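Local atomic coordinates of uncharacterized HTH-type transcriptional regulator HI_0893 (Haemophilus influenzae, PDB entry 3QKX), a protein that probably binds cis-regulatory DNA as a TetR-family transcription factor, built from an N-terminal helix-turn-helix domain and a larger helical C-terminal domain. Residues 29-34 / 53-58; 14-19 / 36-41. All coordinates share one frame; numbering follows the deposited sequence.

Contact 1: 29-34 / 53-58. With SO4 (sulfate ion), chain E.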
# COMPACT_ATOMS: atom_id res chain seq x y z
N LEU A 29 -10.56 -1.93 19.36
CA LEU A 29 -9.98 -2.99 20.19
C LEU A 29 -9.95 -2.62 21.67
O LEU A 29 -9.64 -1.49 22.04
CB LEU A 29 -8.53 -3.33 19.78
CG LEU A 29 -8.25 -4.05 18.46
CD1 LEU A 29 -6.75 -4.36 18.33
CD2 LEU A 29 -9.08 -5.32 18.36
N SER A 30 -10.29 -3.60 22.50
CA SER A 30 -10.09 -3.50 23.92
C SER A 30 -9.83 -4.91 24.41
O SER A 30 -10.10 -5.87 23.69
CB SER A 30 -11.32 -2.90 24.60
OG SER A 30 -12.25 -3.91 24.94
N MSE A 31 -9.32 -5.03 25.62
CA MSE A 31 -8.83 -6.31 26.11
C MSE A 31 -10.00 -7.30 26.30
O MSE A 31 -9.85 -8.49 25.98
CB MSE A 31 -8.06 -6.11 27.41
CG MSE A 31 -6.82 -5.21 27.27
SE MSE A 31 -5.35 -6.12 26.46
CE MSE A 31 -4.55 -6.93 28.05
N LEU A 32 -11.15 -6.81 26.78
CA LEU A 32 -12.35 -7.66 26.98
C LEU A 32 -12.81 -8.28 25.67
O LEU A 32 -13.18 -9.45 25.60
CB LEU A 32 -13.50 -6.84 27.59
N LYS A 33 -12.79 -7.47 24.62
CA LYS A 33 -13.23 -7.92 23.31
C LYS A 33 -12.25 -8.97 22.73
O LYS A 33 -12.69 -9.95 22.11
CB LYS A 33 -13.39 -6.72 22.38
CG LYS A 33 -14.49 -5.73 22.83
CD LYS A 33 -14.96 -4.82 21.65
N LEU A 34 -10.95 -8.79 22.97
CA LEU A 34 -9.93 -9.73 22.46
C LEU A 34 -9.90 -11.08 23.19
O LEU A 34 -9.55 -12.10 22.59
CB LEU A 34 -8.53 -9.08 22.49
CG LEU A 34 -8.30 -7.92 21.53
CD1 LEU A 34 -6.98 -7.22 21.78
CD2 LEU A 34 -8.35 -8.40 20.11
N ASP A 53 -1.59 -1.47 24.94
CA ASP A 53 -0.33 -1.03 24.33
C ASP A 53 0.67 -2.17 24.24
O ASP A 53 1.15 -2.48 23.15
CB ASP A 53 0.32 0.15 25.10
CG ASP A 53 -0.20 1.53 24.65
OD1 ASP A 53 -1.06 1.63 23.75
OD2 ASP A 53 0.28 2.53 25.23
N GLU A 54 0.97 -2.80 25.37
CA GLU A 54 1.98 -3.87 25.40
C GLU A 54 1.56 -5.05 24.51
O GLU A 54 2.41 -5.67 23.86
CB GLU A 54 2.26 -4.35 26.85
CG GLU A 54 3.67 -4.93 27.06
N LEU A 55 0.25 -5.33 24.46
CA LEU A 55 -0.31 -6.31 23.52
C LEU A 55 0.03 -5.97 22.08
O LEU A 55 0.65 -6.77 21.39
CB LEU A 55 -1.84 -6.40 23.67
CG LEU A 55 -2.54 -7.61 23.03
CD1 LEU A 55 -3.83 -7.98 23.80
CD2 LEU A 55 -2.84 -7.38 21.58
N LEU A 56 -0.35 -4.78 21.64
CA LEU A 56 -0.12 -4.39 20.24
C LEU A 56 1.37 -4.27 19.86
O LEU A 56 1.73 -4.50 18.71
CB LEU A 56 -0.88 -3.10 19.92
CG LEU A 56 -2.41 -3.13 20.02
CD1 LEU A 56 -2.97 -1.79 19.53
CD2 LEU A 56 -3.05 -4.27 19.26
N GLU A 57 2.24 -3.95 20.83
CA GLU A 57 3.70 -3.99 20.63
C GLU A 57 4.17 -5.39 20.25
O GLU A 57 4.81 -5.57 19.21
CB GLU A 57 4.48 -3.53 21.88
CG GLU A 57 4.41 -2.02 22.17
CD GLU A 57 5.68 -1.47 22.85
OE1 GLU A 57 6.75 -1.44 22.20
OE2 GLU A 57 5.59 -1.05 24.03
N GLN A 58 3.86 -6.37 21.10
CA GLN A 58 4.27 -7.76 20.86
C GLN A 58 3.64 -8.32 19.58
O GLN A 58 4.28 -9.09 18.85
CB GLN A 58 3.94 -8.66 22.06
CG GLN A 58 4.84 -8.42 23.28
CD GLN A 58 4.54 -9.36 24.46
OE1 GLN A 58 4.27 -10.56 24.27
NE2 GLN A 58 4.59 -8.82 25.68
S SO4 E . -8.66 -1.15 26.93
O1 SO4 E . -7.22 -1.26 27.20
O2 SO4 E . -8.89 -0.82 25.53
O3 SO4 E . -9.26 -0.09 27.76
O4 SO4 E . -9.29 -2.43 27.26

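Contact 2: 14-19 / 36-41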
# COMPACT_ATOMS: atom_id res chain seq x y z
N PHE A 14 -3.00 -13.57 19.52
CA PHE A 14 -2.58 -12.76 18.37
C PHE A 14 -3.47 -13.03 17.15
O PHE A 14 -3.90 -12.10 16.49
CB PHE A 14 -1.10 -13.01 18.01
CG PHE A 14 -0.11 -12.51 19.05
CD1 PHE A 14 -0.27 -11.28 19.69
CD2 PHE A 14 1.03 -13.25 19.32
CE1 PHE A 14 0.66 -10.84 20.61
CE2 PHE A 14 1.98 -12.81 20.24
CZ PHE A 14 1.80 -11.61 20.89
N SER A 15 -3.73 -14.31 16.88
CA SER A 15 -4.68 -14.73 15.86
C SER A 15 -6.03 -14.02 16.01
O SER A 15 -6.61 -13.59 15.03
CB SER A 15 -4.89 -16.25 15.96
OG SER A 15 -6.03 -16.68 15.23
N ALA A 16 -6.52 -13.93 17.24
CA ALA A 16 -7.77 -13.25 17.53
C ALA A 16 -7.64 -11.74 17.35
O ALA A 16 -8.61 -11.10 17.02
CB ALA A 16 -8.24 -13.59 18.98
N THR A 17 -6.47 -11.18 17.62
CA THR A 17 -6.23 -9.76 17.40
C THR A 17 -6.42 -9.40 15.93
O THR A 17 -7.10 -8.43 15.61
CB THR A 17 -4.82 -9.33 17.86
OG1 THR A 17 -4.73 -9.37 19.28
CG2 THR A 17 -4.50 -7.90 17.36
N ASP A 18 -5.83 -10.20 15.05
CA ASP A 18 -6.04 -10.07 13.62
C ASP A 18 -7.53 -9.99 13.25
O ASP A 18 -7.96 -9.04 12.59
CB ASP A 18 -5.42 -11.25 12.88
CG ASP A 18 -4.03 -10.97 12.39
OD1 ASP A 18 -3.80 -9.90 11.78
OD2 ASP A 18 -3.18 -11.86 12.55
N ARG A 19 -8.30 -10.97 13.72
CA ARG A 19 -9.73 -11.07 13.37
C ARG A 19 -10.52 -9.85 13.81
O ARG A 19 -11.25 -9.28 13.01
CB ARG A 19 -10.35 -12.32 13.98
CG ARG A 19 -9.86 -13.62 13.36
CD ARG A 19 -10.65 -14.83 13.87
NE ARG A 19 -9.72 -15.84 14.36
CZ ARG A 19 -9.48 -16.16 15.64
NH1 ARG A 19 -10.19 -15.65 16.67
NH2 ARG A 19 -8.55 -17.07 15.90
N LYS A 36 -12.64 -12.54 24.60
CA LYS A 36 -13.84 -13.26 24.14
C LYS A 36 -13.55 -13.90 22.79
O LYS A 36 -13.83 -15.08 22.58
CB LYS A 36 -15.07 -12.33 24.04
N GLU A 37 -12.94 -13.12 21.90
CA GLU A 37 -12.55 -13.59 20.57
C GLU A 37 -11.54 -14.73 20.64
O GLU A 37 -11.61 -15.66 19.84
CB GLU A 37 -12.00 -12.43 19.72
CG GLU A 37 -11.74 -12.74 18.24
CD GLU A 37 -12.97 -13.30 17.49
OE1 GLU A 37 -14.10 -12.86 17.79
OE2 GLU A 37 -12.79 -14.17 16.62
N ALA A 38 -10.62 -14.66 21.60
CA ALA A 38 -9.57 -15.69 21.73
C ALA A 38 -10.01 -16.93 22.52
O ALA A 38 -9.30 -17.92 22.52
CB ALA A 38 -8.30 -15.09 22.35
N ASN A 39 -11.18 -16.87 23.19
CA ASN A 39 -11.64 -17.94 24.08
C ASN A 39 -10.68 -18.12 25.28
O ASN A 39 -10.33 -19.24 25.65
CB ASN A 39 -11.84 -19.25 23.28
CG ASN A 39 -12.98 -20.13 23.83
OD1 ASN A 39 -13.37 -20.04 25.00
ND2 ASN A 39 -13.51 -21.00 22.97
N VAL A 40 -10.26 -17.00 25.85
CA VAL A 40 -9.47 -16.97 27.06
C VAL A 40 -10.16 -16.11 28.11
O VAL A 40 -10.85 -15.16 27.77
CB VAL A 40 -8.03 -16.44 26.82
CG1 VAL A 40 -7.31 -17.32 25.85
CG2 VAL A 40 -8.06 -15.04 26.35
N ALA A 41 -9.97 -16.45 29.38
CA ALA A 41 -10.53 -15.68 30.48
C ALA A 41 -9.93 -14.29 30.53
O ALA A 41 -8.74 -14.13 30.27
CB ALA A 41 -10.25 -16.40 31.81

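Contact 1: 29-34 / 53-58
Met31, modelled as selenomethionine, meets Leu55 through its selenium while its backbone N-H holds a sulfate ion. The SE atom lies 3.6 Å from Leu55 CD1, the two chains meeting end on. Bends at chi2 (-77°) and chi3 (-87°) fold the Met31 chain, and its selenium is carried to the leucine from a CB that does not itself face helix 52-72. Leu34, one turn further on, also points its tip at Leu55, with its CD1 3.8 Å from Leu55 CD1, so Leu55 CD1 serves both Met31 and Leu34. Residues 31-38 form the first helix of the predicted helix-turn-helix of this TetR-type domain, and helix 52-72 packs against it from outside the motif. Ile45 of helix 42-48 touches Met31, Leu34 and Leu55, which brings the second helix of the motif into the same buried cluster. Just before helix 31-38, Leu29 lies slantwise across Leu56, with Leu29 CD1 3.8 Å from Leu56 CD2. Ser30 is the N-cap residue of this helix. The sulfate, probably from the crystallisation liquor, sits at the helix start, where Met31 N donates a nearly straight bond to its O4 (3.1 Å, 173°) and the positive end of the helix dipole would favour an anion.

Contact 2: 14-19 / 36-41
The crossing of helix 6-23 with the first helix of the predicted helix-turn-helix, residues 31-38, is centred on two alanines. Ala16 and Ala38 have CA atoms 5.2 Å apart, and their CB atoms touch at 3.7 Å; with methyl groups alone between them, the backbones can come this close. Ala16 CB also lies 3.7 Å from Glu37 CG, so the aliphatic part of the glutamate flanks the methyl. With chi1 at -172°, Glu37 CG is placed against Ala16, and the bend at chi2 then turns the carboxylate to Arg19. There Arg19 NH1 donates to Glu37 OE2 at 3.0 Å, in a salt bridge whose N-H...O angle of 157° is moderately straight. OE2 lies at the edge of the guanidinium, near its plane, whereas the arginine comes to the anti side of that oxygen; the two flat groups are inclined by 58°, and one bond, not a two-pronged pair, joins them. Glu37 OE2 is also 3.5 Å from Arg19 CD, as the two chains run obliquely past one another. Ala16 CA and Ser15 O lie over one face of the guanidinium, toward its rim, and Arg23 makes a second, long and weak ion pair with Glu37 OE2. Past Ala38 the helix ends in a Schellman motif with Asn39 at positive phi, while Gln12 of helix 6-23 donates through NE2 to Ala38 O. Ala41 is then the N-cap of helix 42-48. This small-residue crossing, edged by a salt bridge and followed by a tight turn into the next helix, belongs to the three-helix DNA-binding domain of TetR-type regulators.

From the N terminus, helix 6-23 comes first, and contact 2 closes the loop that returns to it at residues 36-41, by way of the link that holds Leu29 and the start of helix 31-38. Contact 1 begins inside that loop, at 29-34, and ends beyond it at 53-58, so the two loops cross, with helix 31-38 common to both. Contact 1 thereby ties the front of that helix to helix 52-72, and contact 2 its rear to helix 6-23. Their centres are about 10 Å apart. Thr17 joins them directly by packing on Leu34 and Leu55, and Phe14 packs on Gln58, bringing helix 6-23 against helix 52-72.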